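Local structure of transcriptional regulator ComR (Streptococcus vestibularis F0396, 6HU8) at residues 228-233 / 247-252; 255-260 / 268-273; 272-277 / 288-293. The protein probably binds DNA through a helix-turn-helix domain and, as a competence regulator of the RNPP family, probably senses a signaling peptide through its tetratricopeptide-type domain. All blocks are in the same frame, centred on the assembly; numbering follows the deposited sequence.

Contact 1. Residues 228-233 / 247-252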
loop_
_atom_site.group_PDB
_atom_site.type_symbol
_atom_site.label_atom_id
_atom_site.label_comp_id
_atom_site.label_asym_id
_atom_site.label_seq_id
_atom_site.Cartn_x
_atom_site.Cartn_y
_atom_site.Cartn_z
ATOM N N THR A 228 10.861 17.742 -0.851
ATOM C CA THR A 228 9.451 17.789 -0.476
ATOM C C THR A 228 9.022 16.413 0.048
ATOM O O THR A 228 8.234 16.310 1.000
ATOM C CB THR A 228 8.566 18.235 -1.649
ATOM O OG1 THR A 228 8.912 19.578 -1.997
ATOM C CG2 THR A 228 7.104 18.213 -1.253
ATOM N N VAL A 229 9.577 15.359 -0.544
ATOM C CA VAL A 229 9.344 14.017 -0.024
ATOM C C VAL A 229 9.978 13.854 1.356
ATOM O O VAL A 229 9.364 13.282 2.260
ATOM C CB VAL A 229 9.884 12.932 -0.964
ATOM C CG1 VAL A 229 9.674 11.558 -0.360
ATOM C CG2 VAL A 229 9.210 13.025 -2.330
ATOM N N ILE A 230 11.198 14.353 1.534
ATOM C CA ILE A 230 11.836 14.294 2.857
ATOM C C ILE A 230 10.973 15.004 3.889
ATOM O O ILE A 230 10.778 14.513 5.003
ATOM C CB ILE A 230 13.256 14.928 2.850
ATOM C CG1 ILE A 230 14.180 14.164 1.886
ATOM C CG2 ILE A 230 13.835 15.000 4.280
ATOM C CD1 ILE A 230 14.407 12.705 2.288
ATOM N N ASP A 231 10.455 16.166 3.504
ATOM C CA ASP A 231 9.642 16.989 4.394
ATOM C C ASP A 231 8.369 16.261 4.845
ATOM O O ASP A 231 7.946 16.349 6.011
ATOM C CB ASP A 231 9.291 18.302 3.693
ATOM C CG ASP A 231 10.445 19.298 3.715
ATOM O OD1 ASP A 231 11.287 19.210 4.625
ATOM O OD2 ASP A 231 10.511 20.168 2.825
ATOM N N LYS A 232 7.763 15.533 3.916
ATOM C CA LYS A 232 6.536 14.818 4.229
ATOM C C LYS A 232 6.851 13.672 5.181
ATOM O O LYS A 232 6.126 13.441 6.156
ATOM C CB LYS A 232 5.861 14.296 2.960
ATOM C CG LYS A 232 4.412 13.821 3.190
ATOM C CD LYS A 232 3.441 14.985 3.161
ATOM C CE LYS A 232 1.980 14.521 3.265
ATOM N NZ LYS A 232 1.112 15.325 2.366
ATOM N N LEU A 233 7.949 12.966 4.902
ATOM C CA LEU A 233 8.395 11.881 5.774
ATOM C C LEU A 233 8.578 12.348 7.223
ATOM O O LEU A 233 8.139 11.676 8.166
ATOM C CB LEU A 233 9.702 11.287 5.253
ATOM C CG LEU A 233 9.589 10.330 4.081
ATOM C CD1 LEU A 233 10.931 10.322 3.386
ATOM C CD2 LEU A 233 9.223 8.944 4.588
ATOM N N PRO A 247 16.173 7.793 11.474
ATOM C CA PRO A 247 17.478 7.600 10.830
ATOM C C PRO A 247 17.381 7.253 9.337
ATOM O O PRO A 247 18.170 7.801 8.555
ATOM C CB PRO A 247 18.098 6.460 11.644
ATOM C CG PRO A 247 17.527 6.707 13.062
ATOM C CD PRO A 247 16.082 7.046 12.753
ATOM N N GLY A 248 16.423 6.419 8.940
ATOM C CA GLY A 248 16.263 6.079 7.536
ATOM C C GLY A 248 15.972 7.281 6.659
ATOM O O GLY A 248 16.353 7.319 5.483
ATOM N N VAL A 249 15.312 8.281 7.229
ATOM C CA VAL A 249 14.969 9.486 6.477
ATOM C C VAL A 249 16.199 10.357 6.242
ATOM O O VAL A 249 16.457 10.810 5.120
ATOM C CB VAL A 249 13.873 10.295 7.204
ATOM C CG1 VAL A 249 13.565 11.565 6.441
ATOM C CG2 VAL A 249 12.599 9.443 7.348
ATOM N N TYR A 250 16.973 10.590 7.297
ATOM C CA TYR A 250 18.191 11.390 7.153
ATOM C C TYR A 250 19.281 10.692 6.326
ATOM O O TYR A 250 20.126 11.357 5.704
ATOM C CB TYR A 250 18.711 11.784 8.534
ATOM C CG TYR A 250 17.826 12.852 9.126
ATOM C CD1 TYR A 250 17.799 14.125 8.580
ATOM C CD2 TYR A 250 16.994 12.580 10.196
ATOM C CE1 TYR A 250 16.980 15.105 9.091
ATOM C CE2 TYR A 250 16.160 13.555 10.709
ATOM C CZ TYR A 250 16.171 14.819 10.152
ATOM O OH TYR A 250 15.346 15.795 10.660
ATOM N N ILE A 251 19.261 9.365 6.296
ATOM C CA ILE A 251 20.199 8.634 5.436
ATOM C C ILE A 251 19.888 8.930 3.964
ATOM O O ILE A 251 20.800 9.215 3.179
ATOM C CB ILE A 251 20.147 7.104 5.693
ATOM C CG1 ILE A 251 20.786 6.753 7.041
ATOM C CG2 ILE A 251 20.833 6.330 4.556
ATOM C CD1 ILE A 251 20.628 5.267 7.425
ATOM N N LEU A 252 18.610 8.876 3.590
ATOM C CA LEU A 252 18.188 9.224 2.222
ATOM C C LEU A 252 18.531 10.667 1.863
ATOM O O LEU A 252 18.998 10.930 0.752
ATOM C CB LEU A 252 16.679 9.007 2.026
ATOM C CG LEU A 252 16.177 7.574 1.871
ATOM C CD1 LEU A 252 14.670 7.496 2.167
ATOM C CD2 LEU A 252 16.465 7.080 0.442
#
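In the all-helical tetratricopeptide-type region of ComR, successive helices pack as antiparallel neighbours, and Ile-230 and Leu-233 of helix 226-240 meet Val-249 and Leu-252 of the next helix, 246-261, in one such pairing. The short segments run at 169° to each other with axes 10.3 Å apart, a wide spacing bridged by branched aliphatic side chains. The CB of Val-249 is directed toward the facing helix, and the residue offers both methyls. Its CG2 rests 4.0 Å from CB of Leu-233, while CG1, turned anti to the backbone N (chi1 178°), touches that same CB and also the CG2 methyl of Ile-230, 4.1 Å from the latter. The side chains of Ile-230 and Val-249 lie antiparallel, flank to flank, rather than meeting end on. Leu-233 also packs on Phe-207 and Leu-210 of helix 200-219, and Val-249 on Leu-234 and Ile-237 further along helix 226-240. The contact is buried and purely van der Waals. Ile-230 completes it with the far end of its longer branch: CD1 comes within 4.0 Å of Val-249 O and 4.3 Å of Leu-252 CB.

Contact 2. Residues 255-260 / 268-273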
loop_
_atom_site.group_PDB
_atom_site.type_symbol
_atom_site.label_atom_id
_atom_site.label_comp_id
_atom_site.label_asym_id
_atom_site.label_seq_id
_atom_site.Cartn_x
_atom_site.Cartn_y
_atom_site.Cartn_z
ATOM N N LYS A 255 22.173 10.757 1.060
ATOM C CA LYS A 255 22.487 10.152 -0.233
ATOM C C LYS A 255 22.135 11.099 -1.376
ATOM O O LYS A 255 22.853 11.177 -2.379
ATOM C CB LYS A 255 21.756 8.809 -0.391
ATOM C CG LYS A 255 22.560 7.631 0.186
ATOM C CD LYS A 255 21.675 6.551 0.752
ATOM C CE LYS A 255 22.248 5.161 0.491
ATOM N NZ LYS A 255 23.636 4.940 0.958
ATOM N N TYR A 256 21.030 11.819 -1.216
ATOM C CA TYR A 256 20.640 12.873 -2.153
ATOM C C TYR A 256 21.706 13.984 -2.267
ATOM O O TYR A 256 22.135 14.352 -3.382
ATOM C CB TYR A 256 19.295 13.467 -1.722
ATOM C CG TYR A 256 18.943 14.738 -2.455
ATOM C CD1 TYR A 256 18.480 14.705 -3.769
ATOM C CD2 TYR A 256 19.090 15.976 -1.840
ATOM C CE1 TYR A 256 18.167 15.876 -4.445
ATOM C CE2 TYR A 256 18.786 17.143 -2.504
ATOM C CZ TYR A 256 18.330 17.088 -3.804
ATOM O OH TYR A 256 18.026 18.255 -4.452
ATOM N N GLU A 257 22.127 14.519 -1.119
ATOM C CA GLU A 257 23.160 15.559 -1.088
ATOM C C GLU A 257 24.467 15.076 -1.718
ATOM O O GLU A 257 25.101 15.803 -2.486
ATOM C CB GLU A 257 23.416 16.039 0.349
ATOM C CG GLU A 257 22.274 16.832 0.940
ATOM C CD GLU A 257 22.065 18.188 0.265
ATOM O OE1 GLU A 257 20.996 18.801 0.507
ATOM O OE2 GLU A 257 22.964 18.647 -0.489
ATOM N N LEU A 258 24.867 13.855 -1.382
ATOM C CA LEU A 258 26.036 13.216 -1.981
ATOM C C LEU A 258 25.916 13.058 -3.497
ATOM O O LEU A 258 26.754 13.554 -4.256
ATOM C CB LEU A 258 26.239 11.832 -1.379
ATOM C CG LEU A 258 27.437 11.482 -0.519
ATOM C CD1 LEU A 258 27.568 9.975 -0.568
ATOM C CD2 LEU A 258 28.705 12.164 -1.001
ATOM N N ILE A 259 24.895 12.321 -3.928
ATOM C CA ILE A 259 24.779 11.922 -5.324
ATOM C C ILE A 259 24.340 13.069 -6.210
ATOM O O ILE A 259 24.898 13.278 -7.298
ATOM C CB ILE A 259 23.777 10.763 -5.511
ATOM C CG1 ILE A 259 24.265 9.508 -4.783
ATOM C CG2 ILE A 259 23.546 10.487 -6.999
ATOM C CD1 ILE A 259 23.327 8.327 -4.937
ATOM N N HIS A 260 23.336 13.818 -5.767
ATOM C CA HIS A 260 22.810 14.850 -6.642
ATOM C C HIS A 260 23.565 16.187 -6.538
ATOM O O HIS A 260 23.770 16.866 -7.545
ATOM C CB HIS A 260 21.331 15.076 -6.379
ATOM C CG HIS A 260 20.685 15.966 -7.385
ATOM N ND1 HIS A 260 20.622 15.646 -8.724
ATOM C CD2 HIS A 260 20.081 17.171 -7.259
ATOM C CE1 HIS A 260 20.004 16.609 -9.379
ATOM N NE2 HIS A 260 19.670 17.551 -8.515
ATOM N N THR A 268 27.460 14.531 5.212
ATOM C CA THR A 268 27.987 14.168 6.534
ATOM C C THR A 268 27.102 14.658 7.670
ATOM O O THR A 268 26.877 13.924 8.643
ATOM C CB THR A 268 29.398 14.726 6.762
ATOM O OG1 THR A 268 30.243 14.283 5.714
ATOM C CG2 THR A 268 29.978 14.226 8.101
ATOM N N GLU A 269 26.604 15.890 7.559
ATOM C CA GLU A 269 25.670 16.425 8.555
ATOM C C GLU A 269 24.400 15.576 8.643
ATOM O O GLU A 269 23.920 15.268 9.742
ATOM C CB GLU A 269 25.312 17.881 8.221
ATOM C CG GLU A 269 26.524 18.831 8.317
ATOM C CD GLU A 269 26.223 20.247 7.859
ATOM O OE1 GLU A 269 25.127 20.479 7.302
ATOM O OE2 GLU A 269 27.097 21.127 8.047
ATOM N N ASN A 270 23.861 15.184 7.490
ATOM C CA ASN A 270 22.632 14.397 7.458
ATOM C C ASN A 270 22.834 12.974 7.991
ATOM O O ASN A 270 21.975 12.464 8.726
ATOM C CB ASN A 270 22.056 14.377 6.038
ATOM C CG ASN A 270 21.497 15.737 5.628
ATOM O OD1 ASN A 270 20.960 16.473 6.465
ATOM N ND2 ASN A 270 21.613 16.075 4.353
ATOM N N TYR A 271 23.970 12.349 7.677
ATOM C CA TYR A 271 24.295 11.064 8.307
ATOM C C TYR A 271 24.450 11.226 9.818
ATOM O O TYR A 271 24.031 10.350 10.584
ATOM C CB TYR A 271 25.574 10.455 7.730
ATOM C CG TYR A 271 25.329 9.487 6.591
ATOM C CD1 TYR A 271 24.635 8.294 6.794
ATOM C CD2 TYR A 271 25.810 9.760 5.317
ATOM C CE1 TYR A 271 24.395 7.406 5.744
ATOM C CE2 TYR A 271 25.584 8.876 4.264
ATOM C CZ TYR A 271 24.882 7.706 4.484
ATOM O OH TYR A 271 24.668 6.832 3.440
ATOM N N ASP A 272 25.046 12.334 10.255
ATOM C CA ASP A 272 25.243 12.541 11.692
ATOM C C ASP A 272 23.920 12.726 12.421
ATOM O O ASP A 272 23.763 12.256 13.560
ATOM C CB ASP A 272 26.157 13.746 11.970
ATOM C CG ASP A 272 27.629 13.421 11.805
ATOM O OD1 ASP A 272 27.983 12.229 11.650
ATOM O OD2 ASP A 272 28.446 14.369 11.859
ATOM N N LYS A 273 22.975 13.420 11.790
ATOM C CA LYS A 273 21.611 13.483 12.309
ATOM C C LYS A 273 20.992 12.094 12.440
ATOM O O LYS A 273 20.354 11.787 13.451
ATOM C CB LYS A 273 20.725 14.344 11.409
ATOM C CG LYS A 273 20.911 15.837 11.586
ATOM C CD LYS A 273 19.983 16.611 10.644
ATOM C CE LYS A 273 20.247 18.115 10.731
ATOM N NZ LYS A 273 19.589 18.877 9.637
HETATM O O HOH W 1 20.339 18.419 2.971
#
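A bend at chi2 (-68°) in the side chain of Glu-257 lays its CG methylene against the amide of Asn-270, the carboxylate reaching that amide through a water, across the helical hairpin that helices 246-261 and 264-279 form in the tetratricopeptide-type domain. The two side chains cross at about a right angle, with Asn-270 ND2 3.6 Å from Glu-257 CG, and their carboxylate and amide planes are turned 44° apart. The other carboxylate oxygen, OE2, is hydrogen-bonded to Asn-261 near the end of the same helix, so both oxygens of this buried acid have partners. A second meeting point lies further from the hairpin's tip, where the bent chain of Lys-255 passes obliquely by the phenol of Tyr-271; CG and CD of the lysine each lie 4.0 Å from Tyr-271 OH. Lys-255 NZ forms salt bridges with Glu-293 and Asp-297, and the phenol is hydrogen-bonded to Asp-297 as well, which ties the pair to the C-terminal part of the chain. In the water bridge, the oxygen donates to Glu-257 OE1 at 2.6 Å and accepts from Asn-270 ND2 at 3.0 Å.

Contact 3. Residues 272-277 / 288-293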
loop_
_atom_site.group_PDB
_atom_site.type_symbol
_atom_site.label_atom_id
_atom_site.label_comp_id
_atom_site.label_asym_id
_atom_site.label_seq_id
_atom_site.Cartn_x
_atom_site.Cartn_y
_atom_site.Cartn_z
ATOM N N ASP A 272 25.046 12.334 10.255
ATOM C CA ASP A 272 25.243 12.541 11.692
ATOM C C ASP A 272 23.920 12.726 12.421
ATOM O O ASP A 272 23.763 12.256 13.560
ATOM C CB ASP A 272 26.157 13.746 11.970
ATOM C CG ASP A 272 27.629 13.421 11.805
ATOM O OD1 ASP A 272 27.983 12.229 11.650
ATOM O OD2 ASP A 272 28.446 14.369 11.859
ATOM N N LYS A 273 22.975 13.420 11.790
ATOM C CA LYS A 273 21.611 13.483 12.309
ATOM C C LYS A 273 20.992 12.094 12.440
ATOM O O LYS A 273 20.354 11.787 13.451
ATOM C CB LYS A 273 20.725 14.344 11.409
ATOM C CG LYS A 273 20.911 15.837 11.586
ATOM C CD LYS A 273 19.983 16.611 10.644
ATOM C CE LYS A 273 20.247 18.115 10.731
ATOM N NZ LYS A 273 19.589 18.877 9.637
ATOM N N ALA A 274 21.143 11.268 11.400
ATOM C CA ALA A 274 20.685 9.880 11.451
ATOM C C ALA A 274 21.310 9.086 12.603
ATOM O O ALA A 274 20.623 8.318 13.287
ATOM C CB ALA A 274 20.986 9.172 10.098
ATOM N N ILE A 275 22.609 9.265 12.813
ATOM C CA ILE A 275 23.315 8.551 13.868
ATOM C C ILE A 275 22.820 9.028 15.240
ATOM O O ILE A 275 22.511 8.215 16.126
ATOM C CB ILE A 275 24.851 8.754 13.775
ATOM C CG1 ILE A 275 25.422 7.962 12.597
ATOM C CG2 ILE A 275 25.528 8.281 15.043
ATOM C CD1 ILE A 275 26.840 8.336 12.263
ATOM N N MET A 276 22.737 10.350 15.394
ATOM C CA MET A 276 22.186 10.956 16.602
ATOM C C MET A 276 20.803 10.412 16.944
ATOM O O MET A 276 20.571 9.989 18.087
ATOM C CB MET A 276 22.139 12.485 16.462
ATOM C CG MET A 276 23.488 13.151 16.742
ATOM S SD MET A 276 23.515 14.942 16.476
ATOM C CE MET A 276 22.655 15.580 17.894
ATOM N N PHE A 277 19.880 10.399 15.976
ATOM C CA PHE A 277 18.530 9.927 16.283
ATOM C C PHE A 277 18.518 8.430 16.546
ATOM O O PHE A 277 17.775 7.949 17.402
ATOM C CB PHE A 277 17.550 10.295 15.181
ATOM C CG PHE A 277 17.169 11.745 15.195
ATOM C CD1 PHE A 277 16.712 12.333 16.360
ATOM C CD2 PHE A 277 17.296 12.532 14.054
ATOM C CE1 PHE A 277 16.367 13.679 16.387
ATOM C CE2 PHE A 277 16.953 13.871 14.077
ATOM C CZ PHE A 277 16.483 14.445 15.252
ATOM N N GLU A 288 24.410 1.186 14.695
ATOM C CA GLU A 288 25.533 0.496 14.072
ATOM C C GLU A 288 25.352 0.455 12.551
ATOM O O GLU A 288 26.282 0.743 11.807
ATOM C CB GLU A 288 25.672 -0.929 14.612
ATOM C CG GLU A 288 25.999 -1.010 16.101
ATOM C CD GLU A 288 25.591 -2.347 16.723
ATOM O OE1 GLU A 288 25.207 -3.287 15.971
ATOM O OE2 GLU A 288 25.640 -2.450 17.971
ATOM N N LYS A 289 24.159 0.078 12.107
ATOM C CA LYS A 289 23.864 0.019 10.670
ATOM C C LYS A 289 24.070 1.395 10.028
ATOM O O LYS A 289 24.682 1.506 8.967
ATOM C CB LYS A 289 22.421 -0.473 10.451
ATOM C CG LYS A 289 21.956 -0.557 8.985
ATOM C CD LYS A 289 20.417 -0.695 8.891
ATOM C CE LYS A 289 19.754 0.602 8.391
ATOM N NZ LYS A 289 20.303 1.868 9.035
ATOM N N THR A 290 23.557 2.445 10.671
ATOM C CA THR A 290 23.659 3.796 10.125
ATOM C C THR A 290 25.108 4.266 10.045
ATOM O O THR A 290 25.523 4.874 9.050
ATOM C CB THR A 290 22.853 4.791 10.958
ATOM O OG1 THR A 290 21.465 4.468 10.848
ATOM C CG2 THR A 290 23.069 6.222 10.458
ATOM N N ARG A 291 25.872 3.974 11.099
ATOM C CA ARG A 291 27.286 4.318 11.162
ATOM C C ARG A 291 28.042 3.588 10.059
ATOM O O ARG A 291 28.909 4.160 9.421
ATOM C CB ARG A 291 27.856 3.972 12.549
ATOM C CG ARG A 291 29.074 4.750 12.946
ATOM C CD ARG A 291 29.612 4.311 14.324
ATOM N NE ARG A 291 28.751 4.731 15.429
ATOM C CZ ARG A 291 28.724 5.970 15.894
ATOM N NH1 ARG A 291 29.505 6.894 15.328
ATOM N NH2 ARG A 291 27.920 6.291 16.903
ATOM N N ALA A 292 27.682 2.332 9.811
ATOM C CA ALA A 292 28.334 1.562 8.755
ATOM C C ALA A 292 27.998 2.120 7.372
ATOM O O ALA A 292 28.820 2.066 6.462
ATOM C CB ALA A 292 27.931 0.115 8.839
ATOM N N GLU A 293 26.783 2.638 7.210
ATOM C CA GLU A 293 26.349 3.133 5.901
ATOM C C GLU A 293 27.058 4.449 5.575
ATOM O O GLU A 293 27.469 4.683 4.433
ATOM C CB GLU A 293 24.832 3.310 5.870
ATOM C CG GLU A 293 24.281 3.714 4.515
ATOM C CD GLU A 293 24.213 2.544 3.534
ATOM O OE1 GLU A 293 24.494 1.404 3.961
ATOM O OE2 GLU A 293 23.874 2.758 2.344
#
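Helices 264-279 and 285-296 run antiparallel here, the axes of segments 272-277 and 288-293 approaching to 9.1 Å with a signed crossing angle of -165°. The backbones come nearest at Ile-275 and Thr-290, whose CA atoms are 6.1 Å apart, a close approach that goes with the small side chains of Ala-274 and Thr-290 at the interface. The CB of Thr-290 is directed toward the other helix. With OG1 beside the backbone N (chi1 -66°), CG2 stands anti to that N and fits between two neighbours on the facing helix, 3.6 Å from Ala-274 CB and the same distance from Ile-275 CG1. The hydroxyl meanwhile stays with its own helix, where OG1 is hydrogen-bonded to the carbonyl oxygen of Leu-286, so the threonine presents its apolar branch to the partner while its buried oxygen is satisfied. Ile-275 straddles Thr-290 and Arg-291. While CG1 lies against the threonine, the CG2 methyl lies over one face of the Arg-291 guanidinium, 3.6 Å from NH2 and 4.0 Å from CZ. The arginine extends from its helix and then bends at chi3 (-71°), its chain crossing that of the isoleucine at about a right angle. NH2 also forms a salt bridge with Glu-287, a turn earlier, at the exposed edge of the contact. Behind the pair, Ala-274 and Thr-290 also touch Tyr-250 and Ile-251 of helix 246-261, respectively. Such close antiparallel pairing of consecutive helices, with a third helix packed against both, is characteristic of the stacked helical hairpins of tetratricopeptide-type domains.

Along the chain each contact closes a short helix-to-helix connection; contact 1 closes before contact 2 opens, and contact 3 begins on the stretch where contact 2 ends. Contact 1 joins helix 226-240 to 246-261 across 13 intervening residues; contact 2 closes the tighter turn from 246-261 to 264-279; contact 3 spans the turn to helix 285-296. None nests within another, but contacts 2 and 3 share Asp-272 and Lys-273, and contacts 1 and 2 share helix 246-261. Packing also runs between them: Tyr-250 CE2 lies 3.5 Å from Phe-277 CE2, linking contacts 1 and 3, whereas the salt bridge from Lys-255 NZ to Glu-293 OE2 (2.6 Å) joins contacts 2 and 3. Together they bind four consecutive C-terminal helices into one stack.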